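Local coordinates for calcium homeostasis modulator 1 (Oryzias latipes, PDB 6LMT), which assembles from eight subunits into a membrane channel that, as in its relatives, probably conducts ions and ATP through a large pore, at residues I144-T147 against E148-L152; I158-K161 against D162-E165; K213-Y216 against W217-I221; W81-P84 against T85-T89; H245-F248 against E249-G253. One frame throughout, in Å; residues are numbered along the deposited sequence.

Contact 1: residues I144-T147 against E148-L152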
# COMPACT_ATOMS: atom_id res chain seq x y z
N ILE A 144 36.09 -41.94 -12.50
CA ILE A 144 36.97 -43.10 -12.52
C ILE A 144 37.00 -43.65 -11.10
O ILE A 144 36.77 -42.92 -10.13
CB ILE A 144 38.39 -42.79 -13.04
CG1 ILE A 144 39.11 -41.82 -12.10
CG2 ILE A 144 38.33 -42.25 -14.46
CD1 ILE A 144 40.60 -41.76 -12.32
N GLY A 145 37.27 -44.94 -10.98
CA GLY A 145 37.18 -45.59 -9.69
C GLY A 145 35.77 -45.90 -9.22
O GLY A 145 35.61 -46.44 -8.12
N MET A 146 34.76 -45.55 -10.00
CA MET A 146 33.37 -45.84 -9.70
C MET A 146 32.86 -46.96 -10.60
O MET A 146 33.37 -47.20 -11.69
CB MET A 146 32.48 -44.61 -9.90
CG MET A 146 32.68 -43.51 -8.90
SD MET A 146 31.57 -42.14 -9.26
CE MET A 146 32.14 -40.95 -8.07
N THR A 147 31.83 -47.64 -10.12
CA THR A 147 31.09 -48.60 -10.90
C THR A 147 30.15 -47.84 -11.83
O THR A 147 29.98 -46.63 -11.71
CB THR A 147 30.36 -49.55 -9.95
OG1 THR A 147 31.24 -49.87 -8.87
CG2 THR A 147 30.00 -50.89 -10.61
N GLU A 148 29.56 -48.54 -12.81
CA GLU A 148 28.49 -47.94 -13.60
C GLU A 148 27.29 -47.59 -12.72
O GLU A 148 26.65 -46.56 -12.93
CB GLU A 148 28.08 -48.90 -14.72
CG GLU A 148 26.95 -48.39 -15.61
CD GLU A 148 27.33 -47.17 -16.43
OE1 GLU A 148 28.53 -47.04 -16.79
OE2 GLU A 148 26.44 -46.34 -16.71
N THR A 149 27.00 -48.43 -11.72
CA THR A 149 25.93 -48.14 -10.77
C THR A 149 26.26 -46.92 -9.92
O THR A 149 25.38 -46.08 -9.66
CB THR A 149 25.72 -49.37 -9.88
OG1 THR A 149 25.38 -50.49 -10.71
CG2 THR A 149 24.60 -49.15 -8.88
N GLU A 150 27.51 -46.80 -9.49
CA GLU A 150 27.86 -45.74 -8.57
C GLU A 150 27.95 -44.39 -9.26
O GLU A 150 27.64 -43.36 -8.65
CB GLU A 150 29.17 -46.08 -7.86
CG GLU A 150 29.52 -45.16 -6.71
CD GLU A 150 30.71 -45.63 -5.92
OE1 GLU A 150 31.27 -46.70 -6.26
OE2 GLU A 150 31.09 -44.94 -4.95
N LYS A 151 28.33 -44.35 -10.53
CA LYS A 151 28.33 -43.08 -11.23
C LYS A 151 26.93 -42.65 -11.64
O LYS A 151 26.70 -41.45 -11.83
CB LYS A 151 29.25 -43.12 -12.45
CG LYS A 151 28.82 -44.05 -13.53
CD LYS A 151 29.78 -43.98 -14.69
CE LYS A 151 29.63 -42.67 -15.43
NZ LYS A 151 28.33 -42.58 -16.15
N LEU A 152 25.99 -43.58 -11.77
CA LEU A 152 24.60 -43.18 -11.94
C LEU A 152 24.05 -42.55 -10.67
O LEU A 152 23.23 -41.63 -10.75
CB LEU A 152 23.74 -44.38 -12.34
CG LEU A 152 23.89 -44.83 -13.77
CD1 LEU A 152 23.08 -46.08 -13.99
CD2 LEU A 152 23.42 -43.74 -14.69

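Contact 2: residues I158-K161 against D162-E165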
# COMPACT_ATOMS: atom_id res chain seq x y z
N ILE A 158 23.27 -34.32 -9.03
CA ILE A 158 23.49 -32.98 -9.60
C ILE A 158 22.35 -31.99 -9.40
O ILE A 158 22.65 -30.82 -9.08
CB ILE A 158 23.92 -33.11 -11.07
CG1 ILE A 158 25.32 -33.68 -11.16
CG2 ILE A 158 23.84 -31.81 -11.85
CD1 ILE A 158 25.76 -34.05 -12.53
N PRO A 159 21.06 -32.34 -9.49
CA PRO A 159 20.03 -31.33 -9.20
C PRO A 159 19.95 -30.87 -7.75
O PRO A 159 19.20 -29.93 -7.46
CB PRO A 159 18.73 -32.03 -9.59
CG PRO A 159 19.10 -33.00 -10.49
CD PRO A 159 20.39 -33.51 -10.09
N CYS A 160 20.69 -31.47 -6.84
CA CYS A 160 20.62 -31.19 -5.41
C CYS A 160 21.93 -30.54 -4.99
O CYS A 160 22.99 -31.15 -5.09
CB CYS A 160 20.38 -32.50 -4.66
SG CYS A 160 18.81 -33.32 -5.06
N LYS A 161 21.86 -29.28 -4.54
CA LYS A 161 23.06 -28.55 -4.15
C LYS A 161 23.69 -29.14 -2.91
O LYS A 161 24.92 -29.24 -2.81
CB LYS A 161 22.74 -27.08 -3.88
CG LYS A 161 22.27 -26.30 -5.06
CD LYS A 161 22.06 -24.86 -4.67
CE LYS A 161 21.58 -24.03 -5.84
NZ LYS A 161 20.21 -24.42 -6.26
N ASP A 162 22.87 -29.52 -1.94
CA ASP A 162 23.32 -30.04 -0.66
C ASP A 162 23.54 -31.54 -0.67
O ASP A 162 23.72 -32.13 0.40
CB ASP A 162 22.32 -29.63 0.41
CG ASP A 162 20.88 -29.87 0.01
OD1 ASP A 162 20.63 -30.42 -1.09
OD2 ASP A 162 19.98 -29.46 0.77
N LEU A 163 23.56 -32.17 -1.84
CA LEU A 163 23.95 -33.56 -1.96
C LEU A 163 25.06 -33.76 -2.97
O LEU A 163 25.53 -34.89 -3.13
CB LEU A 163 22.75 -34.43 -2.37
CG LEU A 163 21.57 -34.56 -1.42
CD1 LEU A 163 20.49 -35.38 -2.05
CD2 LEU A 163 22.01 -35.17 -0.12
N PHE A 164 25.48 -32.71 -3.66
CA PHE A 164 26.53 -32.79 -4.66
C PHE A 164 27.61 -31.82 -4.20
O PHE A 164 27.32 -30.66 -3.92
CB PHE A 164 26.01 -32.42 -6.05
CG PHE A 164 26.92 -32.82 -7.15
CD1 PHE A 164 26.88 -34.11 -7.64
CD2 PHE A 164 27.83 -31.94 -7.69
CE1 PHE A 164 27.72 -34.49 -8.64
CE2 PHE A 164 28.66 -32.33 -8.69
CZ PHE A 164 28.60 -33.60 -9.16
N GLU A 165 28.84 -32.30 -4.11
CA GLU A 165 29.86 -31.54 -3.41
C GLU A 165 30.71 -30.67 -4.33
O GLU A 165 31.16 -29.60 -3.92
CB GLU A 165 30.74 -32.50 -2.59
CG GLU A 165 31.64 -33.44 -3.39
CD GLU A 165 30.95 -34.73 -3.83
OE1 GLU A 165 29.70 -34.81 -3.76
OE2 GLU A 165 31.66 -35.66 -4.24

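Contact 3: residues K213-Y216 against W217-I221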
# COMPACT_ATOMS: atom_id res chain seq x y z
N LYS A 213 -24.07 -19.51 -34.64
CA LYS A 213 -25.04 -20.31 -33.90
C LYS A 213 -24.54 -20.66 -32.50
O LYS A 213 -25.33 -20.74 -31.56
CB LYS A 213 -25.39 -21.58 -34.66
CG LYS A 213 -26.28 -21.36 -35.85
CD LYS A 213 -26.56 -22.66 -36.57
CE LYS A 213 -27.44 -22.42 -37.77
NZ LYS A 213 -27.71 -23.67 -38.53
N THR A 214 -23.23 -20.89 -32.36
CA THR A 214 -22.68 -21.19 -31.05
C THR A 214 -22.65 -19.95 -30.17
O THR A 214 -22.81 -20.05 -28.95
CB THR A 214 -21.28 -21.79 -31.20
OG1 THR A 214 -21.35 -22.90 -32.09
CG2 THR A 214 -20.73 -22.30 -29.89
N LYS A 215 -22.50 -18.77 -30.77
CA LYS A 215 -22.59 -17.55 -30.00
C LYS A 215 -24.01 -17.28 -29.53
O LYS A 215 -24.20 -16.86 -28.38
CB LYS A 215 -22.07 -16.36 -30.80
CG LYS A 215 -21.96 -15.10 -29.97
CD LYS A 215 -21.35 -13.97 -30.74
CE LYS A 215 -19.91 -14.28 -31.04
NZ LYS A 215 -19.09 -14.41 -29.80
N TYR A 216 -25.01 -17.54 -30.37
CA TYR A 216 -26.39 -17.40 -29.91
C TYR A 216 -26.72 -18.44 -28.84
O TYR A 216 -27.50 -18.16 -27.93
CB TYR A 216 -27.36 -17.52 -31.08
CG TYR A 216 -28.79 -17.48 -30.62
CD1 TYR A 216 -29.36 -16.31 -30.17
CD2 TYR A 216 -29.57 -18.63 -30.62
CE1 TYR A 216 -30.66 -16.27 -29.73
CE2 TYR A 216 -30.86 -18.60 -30.18
CZ TYR A 216 -31.41 -17.43 -29.74
OH TYR A 216 -32.71 -17.41 -29.31
N TRP A 217 -26.13 -19.63 -28.95
CA TRP A 217 -26.33 -20.66 -27.94
C TRP A 217 -25.74 -20.26 -26.60
O TRP A 217 -26.36 -20.49 -25.55
CB TRP A 217 -25.69 -21.95 -28.43
CG TRP A 217 -25.85 -23.14 -27.54
CD1 TRP A 217 -26.94 -23.92 -27.41
CD2 TRP A 217 -24.88 -23.64 -26.62
NE1 TRP A 217 -26.71 -24.92 -26.50
CE2 TRP A 217 -25.45 -24.76 -25.99
CE3 TRP A 217 -23.57 -23.26 -26.28
CZ2 TRP A 217 -24.75 -25.52 -25.05
CZ3 TRP A 217 -22.90 -23.99 -25.32
CH2 TRP A 217 -23.49 -25.10 -24.71
N SER A 218 -24.57 -19.62 -26.60
CA SER A 218 -23.94 -19.20 -25.36
C SER A 218 -24.70 -18.05 -24.71
O SER A 218 -24.84 -18.01 -23.48
CB SER A 218 -22.49 -18.80 -25.61
OG SER A 218 -21.74 -19.90 -26.07
N HIS A 219 -25.17 -17.09 -25.52
CA HIS A 219 -25.99 -16.02 -24.96
C HIS A 219 -27.32 -16.53 -24.46
O HIS A 219 -27.85 -16.00 -23.48
CB HIS A 219 -26.23 -14.90 -25.99
CG HIS A 219 -25.01 -14.11 -26.33
ND1 HIS A 219 -24.37 -13.30 -25.41
CD2 HIS A 219 -24.34 -13.96 -27.49
CE1 HIS A 219 -23.33 -12.73 -25.99
NE2 HIS A 219 -23.29 -13.10 -27.25
N TYR A 220 -27.88 -17.56 -25.10
CA TYR A 220 -29.16 -18.08 -24.66
C TYR A 220 -29.05 -18.77 -23.31
O TYR A 220 -30.00 -18.72 -22.52
CB TYR A 220 -29.73 -19.06 -25.68
CG TYR A 220 -31.07 -19.60 -25.27
CD1 TYR A 220 -32.19 -18.79 -25.29
CD2 TYR A 220 -31.21 -20.91 -24.85
CE1 TYR A 220 -33.42 -19.27 -24.91
CE2 TYR A 220 -32.44 -21.40 -24.47
CZ TYR A 220 -33.54 -20.58 -24.50
OH TYR A 220 -34.77 -21.06 -24.12
N ILE A 221 -27.91 -19.38 -23.02
CA ILE A 221 -27.72 -20.05 -21.74
C ILE A 221 -27.63 -19.04 -20.60
O ILE A 221 -28.28 -19.21 -19.56
CB ILE A 221 -26.48 -20.94 -21.80
CG1 ILE A 221 -26.75 -22.11 -22.71
CG2 ILE A 221 -26.12 -21.44 -20.45
CD1 ILE A 221 -25.54 -22.80 -23.00

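Contact 4: residues W81-P84 against T85-T89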
# COMPACT_ATOMS: atom_id res chain seq x y z
N TRP A 81 -25.42 -34.24 -26.26
CA TRP A 81 -24.80 -35.40 -26.90
C TRP A 81 -25.42 -36.70 -26.41
O TRP A 81 -25.44 -37.69 -27.14
CB TRP A 81 -23.30 -35.39 -26.65
CG TRP A 81 -22.58 -36.47 -27.35
CD1 TRP A 81 -22.16 -37.65 -26.82
CD2 TRP A 81 -22.18 -36.48 -28.72
NE1 TRP A 81 -21.52 -38.40 -27.77
CE2 TRP A 81 -21.53 -37.71 -28.95
CE3 TRP A 81 -22.32 -35.58 -29.77
CZ2 TRP A 81 -21.00 -38.05 -30.20
CZ3 TRP A 81 -21.80 -35.92 -31.01
CH2 TRP A 81 -21.15 -37.14 -31.21
N LYS A 82 -25.94 -36.72 -25.18
CA LYS A 82 -26.55 -37.93 -24.65
C LYS A 82 -27.90 -38.21 -25.31
O LYS A 82 -28.28 -39.38 -25.46
CB LYS A 82 -26.71 -37.80 -23.14
CG LYS A 82 -27.13 -39.06 -22.42
CD LYS A 82 -27.16 -38.83 -20.92
CE LYS A 82 -25.75 -38.70 -20.35
NZ LYS A 82 -24.97 -39.98 -20.43
N ARG A 83 -28.60 -37.17 -25.75
CA ARG A 83 -29.91 -37.32 -26.34
C ARG A 83 -29.81 -37.91 -27.75
O ARG A 83 -28.84 -37.64 -28.47
CB ARG A 83 -30.62 -35.97 -26.36
CG ARG A 83 -30.94 -35.49 -24.96
CD ARG A 83 -31.45 -34.07 -24.90
NE ARG A 83 -32.79 -33.93 -25.45
CZ ARG A 83 -33.41 -32.77 -25.58
NH1 ARG A 83 -32.81 -31.65 -25.20
NH2 ARG A 83 -34.64 -32.72 -26.10
N PRO A 84 -30.79 -38.72 -28.17
CA PRO A 84 -30.69 -39.41 -29.46
C PRO A 84 -30.84 -38.47 -30.64
O PRO A 84 -31.32 -37.34 -30.53
CB PRO A 84 -31.85 -40.41 -29.41
CG PRO A 84 -32.16 -40.57 -27.97
CD PRO A 84 -31.91 -39.23 -27.37
N THR A 85 -30.41 -38.97 -31.80
CA THR A 85 -30.51 -38.21 -33.04
C THR A 85 -31.97 -38.09 -33.48
O THR A 85 -32.69 -39.09 -33.54
CB THR A 85 -29.67 -38.87 -34.14
OG1 THR A 85 -30.09 -40.23 -34.31
CG2 THR A 85 -28.20 -38.82 -33.78
N GLY A 86 -32.39 -36.87 -33.77
CA GLY A 86 -33.79 -36.59 -34.02
C GLY A 86 -34.36 -35.82 -32.86
O GLY A 86 -35.11 -34.86 -33.04
N ARG A 87 -34.00 -36.25 -31.65
CA ARG A 87 -34.36 -35.49 -30.45
C ARG A 87 -33.45 -34.28 -30.29
O ARG A 87 -33.87 -33.28 -29.69
CB ARG A 87 -34.29 -36.41 -29.23
CG ARG A 87 -34.73 -35.81 -27.91
CD ARG A 87 -36.21 -35.48 -27.88
NE ARG A 87 -37.04 -36.68 -28.07
CZ ARG A 87 -37.37 -37.51 -27.09
NH1 ARG A 87 -36.95 -37.30 -25.86
NH2 ARG A 87 -38.12 -38.57 -27.36
N ARG A 88 -32.23 -34.34 -30.83
CA ARG A 88 -31.25 -33.26 -30.72
C ARG A 88 -31.75 -32.01 -31.43
O ARG A 88 -32.08 -32.04 -32.62
CB ARG A 88 -29.91 -33.69 -31.31
CG ARG A 88 -29.14 -34.70 -30.50
CD ARG A 88 -27.84 -35.03 -31.21
NE ARG A 88 -27.08 -36.06 -30.51
CZ ARG A 88 -25.98 -36.62 -31.00
NH1 ARG A 88 -25.53 -36.25 -32.19
NH2 ARG A 88 -25.35 -37.55 -30.30
N THR A 89 -31.80 -30.90 -30.69
CA THR A 89 -32.24 -29.64 -31.26
C THR A 89 -31.13 -28.90 -31.99
O THR A 89 -31.37 -27.83 -32.54
CB THR A 89 -32.78 -28.72 -30.16
OG1 THR A 89 -31.70 -28.36 -29.29
CG2 THR A 89 -33.85 -29.44 -29.36

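Contact 5: residues H245-F248 against E249-G253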
# COMPACT_ATOMS: atom_id res chain seq x y z
N HIS A 245 -47.49 -12.34 6.40
CA HIS A 245 -48.67 -11.59 6.82
C HIS A 245 -49.61 -12.45 7.65
O HIS A 245 -50.16 -11.98 8.65
CB HIS A 245 -49.40 -11.04 5.59
CG HIS A 245 -50.47 -10.05 5.92
ND1 HIS A 245 -51.43 -9.66 5.01
CD2 HIS A 245 -50.73 -9.36 7.05
CE1 HIS A 245 -52.24 -8.78 5.57
NE2 HIS A 245 -51.84 -8.58 6.81
N GLN A 246 -49.76 -13.72 7.29
CA GLN A 246 -50.57 -14.64 8.07
C GLN A 246 -49.93 -14.97 9.42
O GLN A 246 -50.66 -15.27 10.38
CB GLN A 246 -50.84 -15.91 7.25
CG GLN A 246 -51.82 -16.89 7.87
CD GLN A 246 -53.21 -16.30 8.01
OE1 GLN A 246 -53.71 -15.62 7.11
NE2 GLN A 246 -53.84 -16.53 9.16
N TYR A 247 -48.60 -14.89 9.53
CA TYR A 247 -47.96 -15.10 10.83
C TYR A 247 -48.28 -13.96 11.79
O TYR A 247 -48.61 -14.19 12.96
CB TYR A 247 -46.45 -15.23 10.66
CG TYR A 247 -45.75 -15.45 11.98
CD1 TYR A 247 -45.81 -16.69 12.61
CD2 TYR A 247 -45.06 -14.43 12.61
CE1 TYR A 247 -45.20 -16.90 13.82
CE2 TYR A 247 -44.44 -14.63 13.83
CZ TYR A 247 -44.51 -15.87 14.42
OH TYR A 247 -43.92 -16.09 15.64
N PHE A 248 -48.18 -12.72 11.33
CA PHE A 248 -48.45 -11.58 12.19
C PHE A 248 -49.93 -11.33 12.43
O PHE A 248 -50.25 -10.44 13.22
CB PHE A 248 -47.80 -10.32 11.63
CG PHE A 248 -46.32 -10.27 11.84
CD1 PHE A 248 -45.79 -9.89 13.06
CD2 PHE A 248 -45.45 -10.60 10.82
CE1 PHE A 248 -44.43 -9.84 13.26
CE2 PHE A 248 -44.08 -10.56 11.01
CZ PHE A 248 -43.57 -10.17 12.23
N GLU A 249 -50.83 -12.07 11.78
CA GLU A 249 -52.25 -11.99 12.14
C GLU A 249 -52.49 -12.48 13.56
O GLU A 249 -53.34 -11.96 14.28
CB GLU A 249 -53.11 -12.79 11.16
CG GLU A 249 -53.16 -12.22 9.77
CD GLU A 249 -53.82 -10.85 9.71
OE1 GLU A 249 -54.76 -10.61 10.49
OE2 GLU A 249 -53.38 -10.03 8.88
N ASN A 250 -51.73 -13.50 13.98
CA ASN A 250 -51.94 -14.09 15.29
C ASN A 250 -50.97 -13.51 16.31
O ASN A 250 -51.33 -13.27 17.47
CB ASN A 250 -51.79 -15.60 15.19
CG ASN A 250 -52.77 -16.21 14.20
OD1 ASN A 250 -52.36 -16.75 13.17
ND2 ASN A 250 -54.06 -16.10 14.49
N ILE A 251 -49.73 -13.26 15.89
CA ILE A 251 -48.71 -12.87 16.86
C ILE A 251 -48.85 -11.40 17.24
O ILE A 251 -48.58 -11.04 18.39
CB ILE A 251 -47.33 -13.24 16.30
CG1 ILE A 251 -47.31 -14.74 16.02
CG2 ILE A 251 -46.20 -12.89 17.26
CD1 ILE A 251 -47.54 -15.59 17.24
N SER A 252 -49.33 -10.54 16.34
CA SER A 252 -49.67 -9.18 16.75
C SER A 252 -50.88 -9.14 17.67
O SER A 252 -51.04 -8.16 18.40
CB SER A 252 -49.93 -8.29 15.54
OG SER A 252 -51.07 -8.72 14.83
N GLY A 253 -51.72 -10.18 17.65
CA GLY A 253 -52.72 -10.32 18.70
C GLY A 253 -52.09 -10.55 20.06
O GLY A 253 -52.65 -10.16 21.09

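Contact 1: residues I144-T147 against E148-L152
The carbonyl oxygen of Thr-147 accepts the backbone N-H of Lys-151 at 3.1 Å (O to N), with an N-H...O angle of 156°. The bond closes the opening turn of helix 148-155, with Thr-147 at the N-cap position. The threonine side chain itself makes no capping bond. Lys-151 also brings its aliphatic part to the same oxygen, CG standing 3.4 Å from Thr-147 O. That approach follows from chi1 of 66°, which sets CG between the lysine's backbone N and carbonyl carbon, after which bends at chi3 and chi4 lead the amine away from the loop.

On another flank of the turn, Met-146 extends from the loop toward the helix. Its sulfur SD lies 3.9 Å from Lys-151 CA, while its CG meets Glu-150 CD at 4.2 Å, the two side chains crossing at about a right angle. Lys-151 in addition touches Val-143 farther back in the loop. Met-146 thus lines the inner side of the turn with loose van der Waals contacts to Glu-150 and Lys-151; they are few and long, and the site lies at the surface. With Glu-148 and Glu-150 both in the first turn, negative charge sits near the N-terminal end of the helix, where it would probably interact favourably with the helix dipole.

Contact 2: residues I158-K161 against D162-E165
Ile-158 lays its CG1 methylene over one face of the Phe-164 ring, 3.6 Å from CE1. The CG1 atom is 3.9 Å from the ring centroid and 24° off the ring normal, which meets the geometry of a CH-pi contact displaced toward the rim. The two side chains run alongside each other. Chi1 of Phe-164, -164°, turns the ring away from its own backbone N and back along the isoleucine. This buried pair continues into the protein: Ile-158 touches Leu-132 and Ile-134, and the Phe-164 ring also meets that of Phe-154.

A second apolar pair closes nearer the bend of the chain, where CB of Cys-160 rests 3.8 Å from CB of Leu-163, and the CD1 methyl of the leucine comes within 4.0 Å of Cys-160 SG. Between these residues the backbone folds into a type I beta turn: the CA atoms of Cys-160 and Leu-163 are 5.3 Å apart, Lys-161 and Asp-162 hold the two central positions, and Leu-163 N gives a weak hydrogen bond of 3.5 Å to Cys-160 O. The turn belongs to the loop joining helices 148-155 and 167-202, and the disulfide from Cys-160 to Cys-43 ties it covalently to an early part of the chain.

The outer side is different in kind. Lys-161 and Asp-162 each start their side chains away from the opposite segment, and both are exposed. The lysine runs out almost straight before bending at chi4, brushing Arg-170, whereas Asp-162 packs on Val-171 of a neighbouring subunit.

Contact 3: residues K213-Y216 against W217-I221
Lys-215 and His-219 run alongside each other from successive turns of the helix. The lysine CG is 3.6 Å from His-219 CD2 and equally close to NE2, so the aliphatic stem, not the amine, does the touching. The chain bends at chi3 and chi4, and NZ ends 5.1 Å from His-219 NE2. The imidazole NE2 instead has a weak hydrogen bond to Asp-229 of a neighbouring subunit.

Next to His-219 in sequence, Ser-218 turns its hydroxyl back along the backbone. With chi1 of -63°, OG sits beside its own N and donates to Thr-214 O at 3.1 Å. Ser-218 N reaches the same carbonyl oxygen at 3.0 Å from the opposite face of its plane, so two donors grip one acceptor.

Tyr-216 and Tyr-220 share nearly the same torsions, both with CG anti to N, and their rings project in succession from one side. They barely meet, Tyr-216 OH being 4.3 Å from Tyr-220 CD1. Trp-217 takes a similar first torsion.

In the assembly these directions are divided among partners. Trp-217 and Thr-214 pack on helix 92-105 of the same chain, whereas Tyr-216 OH is hydrogen-bonded to His-235 O of the subunit that supplies Asp-229, and Lys-213 forms a salt bridge with Glu-254 of another subunit, placing this part of helix 210-258 between subunits.

Contact 4: residues W81-P84 against T85-T89
Thr-85 and Gly-86 are the central residues of a turn that Arg-87 N closes with a weak hydrogen bond of 3.1 Å to Pro-84 O. The phi of Gly-86, 108°, fits the third position of a somewhat distorted type II beta turn. Arg-87 then sets its CG 3.6 Å from Arg-83 NH2, the two side chains crossing at about a right angle with their guanidinium planes 64° apart. The charged ends stay apart, NE of Arg-87 lying 5.0 Å from Arg-83 NH2, and Arg-83 has a long, weak ion pair with Glu-80.

Arg-88 does most of the joining. Its backbone N gives another weak bond to Pro-84 O, and its side chain, extended from CG to NE, runs back along the first segment. NE donates to Arg-83 O at 3.1 Å and NH2 to Trp-81 O at 3.2 Å. The guanidinium also stacks on the indole face, planes 27° apart, with Arg-88 CZ 4.4 Å from the six-membered ring centroid of Trp-81 in an off-centre cation-pi contact. Trp-81 and Thr-85 CG2 approach opposite faces of the group, which fixes its rotation together with the two bonds. Arg-88 thus folds back to take Trp-81 O in the last turn of helix 74-82 and Arg-83 O just beyond it, a cap-like side-chain closure of helix end and turn, where the cation would probably also suit the helix dipole.

Contact 5: residues H245-F248 against E249-G253
Tyr-247 and Ile-251 meet one turn apart by way of their torsions. The tyrosine holds CG anti to its backbone N, chi1 -179°, so that the ring leans along the helix toward the next turn. Ile-251, with chi1 of -58°, lifts CG1 over a face of that ring, offset toward the hydroxyl side. CG1 is 3.4 Å from Tyr-247 CZ and 3.7 Å from the ring centroid, a CH-pi contact. The backbone beneath agrees: Ile-251 N donates to Tyr-247 O at 3.3 Å.

Glu-249 curls instead of extending. CG stands beside the backbone N, and a bend at chi2 folds the chain back, bringing OE2 to 3.0 Å from His-245 NE2. The angle there is too poor for a hydrogen bond, and the ring and carboxylate planes stand 65° apart; any attraction would be chiefly electrostatic and depend on the imidazole charge.

Ser-252 turns its hydroxyl toward Phe-248 O, but the modelled separation is very short and that bond is doubtful; the backbone bond from Ser-252 N to Phe-248 O, 3.3 Å, is the sounder link. These are side-chain contacts between residues i and i+4 of one helix, 210-258, whose outer face meets the same helix of a neighbouring subunit: the Phe-248 ring stacks on His-235 there, and Tyr-247 packs on Phe-228.

How the contacts relate
Contact 2 is the buried one, contact 3 partly buried, and contacts 1, 4 and 5 lie at the surface. Contact 1 starts helix 148-155 and contact 2 follows it, their centres about 17 Å apart on one side of the chain's centre; contacts 3 and 4, about 18 Å apart between centres, sit on the opposite side. Contacts 3 and 5 share helix 210-258 yet their centres are about 48 Å apart. Chemistry follows place: apolar pairs and a disulfide in contact 2, regular helical bonds in contact 3, less regular ones in contact 5, both with aromatic residues meeting other subunits, and charged residues at helix ends in contacts 1 and 4, acidic at an N-terminus and basic at a C-terminus.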